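Nitrogenase molybdenum-iron protein beta chain (PDB 4WES) forms, with the alpha chain, the molybdenum-iron component of nitrogenase, which reduces dinitrogen to ammonium, and shares with that chain an [8Fe-7S] cluster. Local coordinates at residues 401-406 with 446-451. Residues are numbered along the deposited sequence; the frame is centred on the assembly and turned at random.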
ATOM      1  N   GLU B 401      -0.143   9.060  15.818  1.00  8.80           N
ATOM      2  CA  GLU B 401      -0.465   9.268  17.241  1.00  9.24           C
ATOM      3  C   GLU B 401      -1.615   8.377  17.671  1.00  9.42           C
ATOM      4  O   GLU B 401      -1.574   7.857  18.797  1.00 11.05           O
ATOM      5  CB  GLU B 401      -0.798  10.732  17.477  1.00  9.56           C
ATOM      6  CG  GLU B 401      -1.317  11.057  18.868  1.00 10.04           C
ATOM      7  CD  GLU B 401      -0.363  10.785  20.001  1.00 11.36           C
ATOM      8  OE1 GLU B 401       0.806  10.365  19.773  1.00 10.61           O
ATOM      9  OE2 GLU B 401      -0.794  11.022  21.168  1.00 13.79           O
ATOM     10  N   GLU B 402      -2.637   8.237  16.845  1.00  8.63           N
ATOM     11  CA  GLU B 402      -3.841   7.514  17.213  1.00  9.35           C
ATOM     12  C   GLU B 402      -3.904   6.096  16.669  1.00  9.88           C
ATOM     13  O   GLU B 402      -4.867   5.380  16.957  1.00 11.02           O
ATOM     14  CB  GLU B 402      -5.058   8.327  16.771  1.00  9.98           C
ATOM     15  CG  GLU B 402      -5.126   9.730  17.390  1.00  9.53           C
ATOM     16  CD  GLU B 402      -5.265   9.756  18.891  1.00 10.83           C
ATOM     17  OE1 GLU B 402      -4.772  10.728  19.510  1.00 10.69           O
ATOM     18  OE2 GLU B 402      -5.871   8.818  19.475  1.00 13.18           O
ATOM     19  N   ASN B 403      -2.893   5.697  15.894  1.00  9.42           N
ATOM     20  CA  ASN B 403      -2.830   4.353  15.333  1.00  9.96           C
ATOM     21  C   ASN B 403      -4.029   4.051  14.458  1.00  9.08           C
ATOM     22  O   ASN B 403      -4.737   3.076  14.649  1.00 11.11           O
ATOM     23  CB  ASN B 403      -2.629   3.312  16.429  1.00 10.97           C
ATOM     24  CG  ASN B 403      -2.259   1.947  15.883  1.00 14.02           C
ATOM     25  OD1 ASN B 403      -1.860   1.792  14.733  1.00 14.88           O
ATOM     26  ND2 ASN B 403      -2.379   0.930  16.717  1.00 17.94           N
ATOM     27  N   ILE B 404      -4.233   4.882  13.424  1.00  9.00           N
ATOM     28  CA  ILE B 404      -5.362   4.757  12.508  1.00  8.89           C
ATOM     29  C   ILE B 404      -4.851   4.419  11.113  1.00  8.72           C
ATOM     30  O   ILE B 404      -3.980   5.126  10.586  1.00  9.33           O
ATOM     31  CB  ILE B 404      -6.166   6.082  12.411  1.00  8.84           C
ATOM     32  CG1 ILE B 404      -6.597   6.602  13.767  1.00 10.45           C
ATOM     33  CG2 ILE B 404      -7.388   5.891  11.529  1.00  9.57           C
ATOM     34  CD1 ILE B 404      -7.055   8.031  13.745  1.00 11.21           C
ATOM     35  N   PRO B 405      -5.419   3.379  10.482  1.00  8.47           N
ATOM     36  CA  PRO B 405      -5.096   3.125   9.045  1.00  8.94           C
ATOM     37  C   PRO B 405      -5.330   4.367   8.215  1.00  8.42           C
ATOM     38  O   PRO B 405      -6.352   5.023   8.352  1.00  9.05           O
ATOM     39  CB  PRO B 405      -6.053   1.984   8.684  1.00  9.65           C
ATOM     40  CG  PRO B 405      -6.256   1.270   9.981  1.00 10.02           C
ATOM     41  CD  PRO B 405      -6.347   2.365  11.016  1.00  9.40           C
ATOM     42  N   PHE B 406      -4.349   4.656   7.345  1.00  8.20           N
ATOM     43  CA  PHE B 406      -4.251   5.965   6.721  1.00  8.29           C
ATOM     44  C   PHE B 406      -4.140   5.866   5.205  1.00  8.11           C
ATOM     45  O   PHE B 406      -3.258   5.193   4.687  1.00  9.08           O
ATOM     46  CB  PHE B 406      -3.040   6.702   7.299  1.00  8.70           C
ATOM     47  CG  PHE B 406      -2.784   8.083   6.738  1.00  8.26           C
ATOM     48  CD1 PHE B 406      -3.789   9.025   6.657  1.00  9.84           C
ATOM     49  CD2 PHE B 406      -1.504   8.449   6.321  1.00  8.96           C
ATOM     50  CE1 PHE B 406      -3.549  10.286   6.134  1.00  9.47           C
ATOM     51  CE2 PHE B 406      -1.267   9.709   5.802  1.00  9.43           C
ATOM     52  CZ  PHE B 406      -2.287  10.628   5.718  1.00  9.09           C
ATOM     53  N   GLU B 446      -3.285  -7.520  10.566  1.00  9.19           N
ATOM     54  CA  GLU B 446      -2.282  -8.589  10.527  1.00  9.78           C
ATOM     55  C   GLU B 446      -1.015  -8.241  11.299  1.00 10.09           C
ATOM     56  O   GLU B 446      -0.304  -9.138  11.742  1.00 11.64           O
ATOM     57  CB  GLU B 446      -1.983  -8.974   9.075  1.00 10.50           C
ATOM     58  CG  GLU B 446      -3.262  -9.444   8.370  1.00 10.08           C
ATOM     59  CD  GLU B 446      -2.998 -10.281   7.152  1.00 10.55           C
ATOM     60  OE1 GLU B 446      -3.488 -11.454   7.124  1.00 14.05           O
ATOM     61  OE2 GLU B 446      -2.264  -9.849   6.263  1.00 12.42           O
ATOM     62  N   ARG B 447      -0.741  -6.949  11.476  1.00 10.00           N
ATOM     63  CA  ARG B 447       0.391  -6.552  12.316  0.52 10.90           C
ATOM     64  C   ARG B 447       0.047  -6.699  13.801  1.00 10.79           C
ATOM     65  O   ARG B 447       0.909  -7.063  14.595  1.00 13.14           O
ATOM     66  CB  ARG B 447       0.810  -5.105  12.044  0.52 14.37           C
ATOM     67  CG  ARG B 447       2.208  -4.759  12.519  0.52 16.33           C
ATOM     68  CD  ARG B 447       2.561  -3.304  12.252  0.52 17.09           C
ATOM     69  NE  ARG B 447       2.206  -2.893  10.898  0.52 19.73           N
ATOM     70  CZ  ARG B 447       1.182  -2.093  10.589  0.52 24.16           C
ATOM     71  NH1 ARG B 447       0.401  -1.626  11.553  0.52 24.19           N
ATOM     72  NH2 ARG B 447       0.921  -1.760   9.325  0.52 20.22           N
ATOM     73  N   GLU B 448      -1.199  -6.444  14.175  1.00 10.68           N
ATOM     74  CA  GLU B 448      -1.564  -6.343  15.584  1.00 11.82           C
ATOM     75  C   GLU B 448      -2.203  -7.572  16.155  1.00 11.91           C
ATOM     76  O   GLU B 448      -2.298  -7.700  17.387  1.00 13.15           O
ATOM     77  CB  GLU B 448      -2.484  -5.158  15.809  1.00 13.72           C
ATOM     78  CG  GLU B 448      -1.776  -3.900  15.440  1.00 16.51           C
ATOM     79  CD  GLU B 448      -2.429  -2.664  15.900  1.00 26.31           C
ATOM     80  OE1 GLU B 448      -1.744  -1.610  15.837  1.00 32.39           O
ATOM     81  OE2 GLU B 448      -3.612  -2.767  16.269  1.00 30.13           O
ATOM     82  N   CYS B 449      -2.665  -8.518  15.338  1.00 10.54           N
ATOM     83  CA  CYS B 449      -3.294  -9.690  15.879  1.00 10.50           C
ATOM     84  C   CYS B 449      -2.304 -10.546  16.656  1.00 10.16           C
ATOM     85  O   CYS B 449      -1.100 -10.471  16.434  1.00 10.44           O
ATOM     86  CB  CYS B 449      -3.977 -10.518  14.795  1.00 10.71           C
ATOM     87  SG  CYS B 449      -2.885 -11.226  13.562  1.00 11.22           S
ATOM     88  N   THR B 450      -2.813 -11.359  17.579  1.00 10.52           N
ATOM     89  CA  THR B 450      -1.949 -12.319  18.237  1.00  9.91           C
ATOM     90  C   THR B 450      -1.448 -13.336  17.196  1.00  9.56           C
ATOM     91  O   THR B 450      -2.050 -13.536  16.126  1.00 10.13           O
ATOM     92  CB  THR B 450      -2.697 -13.049  19.340  1.00 11.53           C
ATOM     93  OG1 THR B 450      -3.777 -13.754  18.745  1.00 13.24           O
ATOM     94  CG2 THR B 450      -3.186 -12.082  20.408  1.00 13.54           C
ATOM     95  N   GLU B 451      -0.364 -14.026  17.507  1.00  9.78           N
ATOM     96  CA  GLU B 451       0.160 -15.017  16.559  1.00  9.30           C
ATOM     97  C   GLU B 451      -0.848 -16.106  16.280  1.00 10.03           C
ATOM     98  O   GLU B 451      -0.962 -16.555  15.140  1.00 10.61           O
ATOM     99  CB  GLU B 451       1.473 -15.628  17.049  1.00 10.68           C
ATOM    100  CG  GLU B 451       2.605 -14.623  17.069  1.00 11.11           C
ATOM    101  CD  GLU B 451       3.987 -15.255  17.163  1.00 10.22           C
ATOM    102  OE1 GLU B 451       4.078 -16.508  17.194  1.00 12.27           O
ATOM    103  OE2 GLU B 451       4.976 -14.497  17.166  1.00 11.54           O
TER
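The carboxamide of N403 and the carboxylate of E448 meet edge to edge, with neither flat group laid over a face of the other. Their planes are turned 56° apart, yet E448 OE1 lies exactly in the amide plane of N403, where it accepts a hydrogen bond from N403 ND2 at 2.8 Å. The N-H...O angle of 178° makes this bond practically straight, and on the acceptor side OE1 offers its syn lone pair, the one on the side of OE2. The amide turns ND2 to E448 OE1, while N403 OD1 stays 3.6 Å from that same oxygen.

The two side chains arrive from opposite directions and span a backbone gap of 10.8 Å between the CA atoms of N403 and E448. N403 follows helix 396-402 and has a positive phi; its CG is anti to the backbone N (chi1 -168°), which carries the amide out to E448. E448, in the last turn of helix 426-448, answers with a chain that is extended beyond CG.

Only 73 Å² is buried between the segments, and both partners are exposed, so the contact is a bridge across the protein surface, remote from the cluster. It ties the exit of helix 396-402, ahead of strand 406-408, outermost within this chain in a parallel sheet, to the end of the long helix 426-448. K444 of that same helix also donates to N403 O. Beside this bridge the helix end meets the second beta subunit, where R400 of that subunit binds the carbonyls of E446 and C449. With a neutral donor facing an acid, the bond is charge-assisted if E448 is ionised, as is likely at the surface, but it is no ion pair; it probably steers the facing N-H and oxygen but does little else to hold the chains.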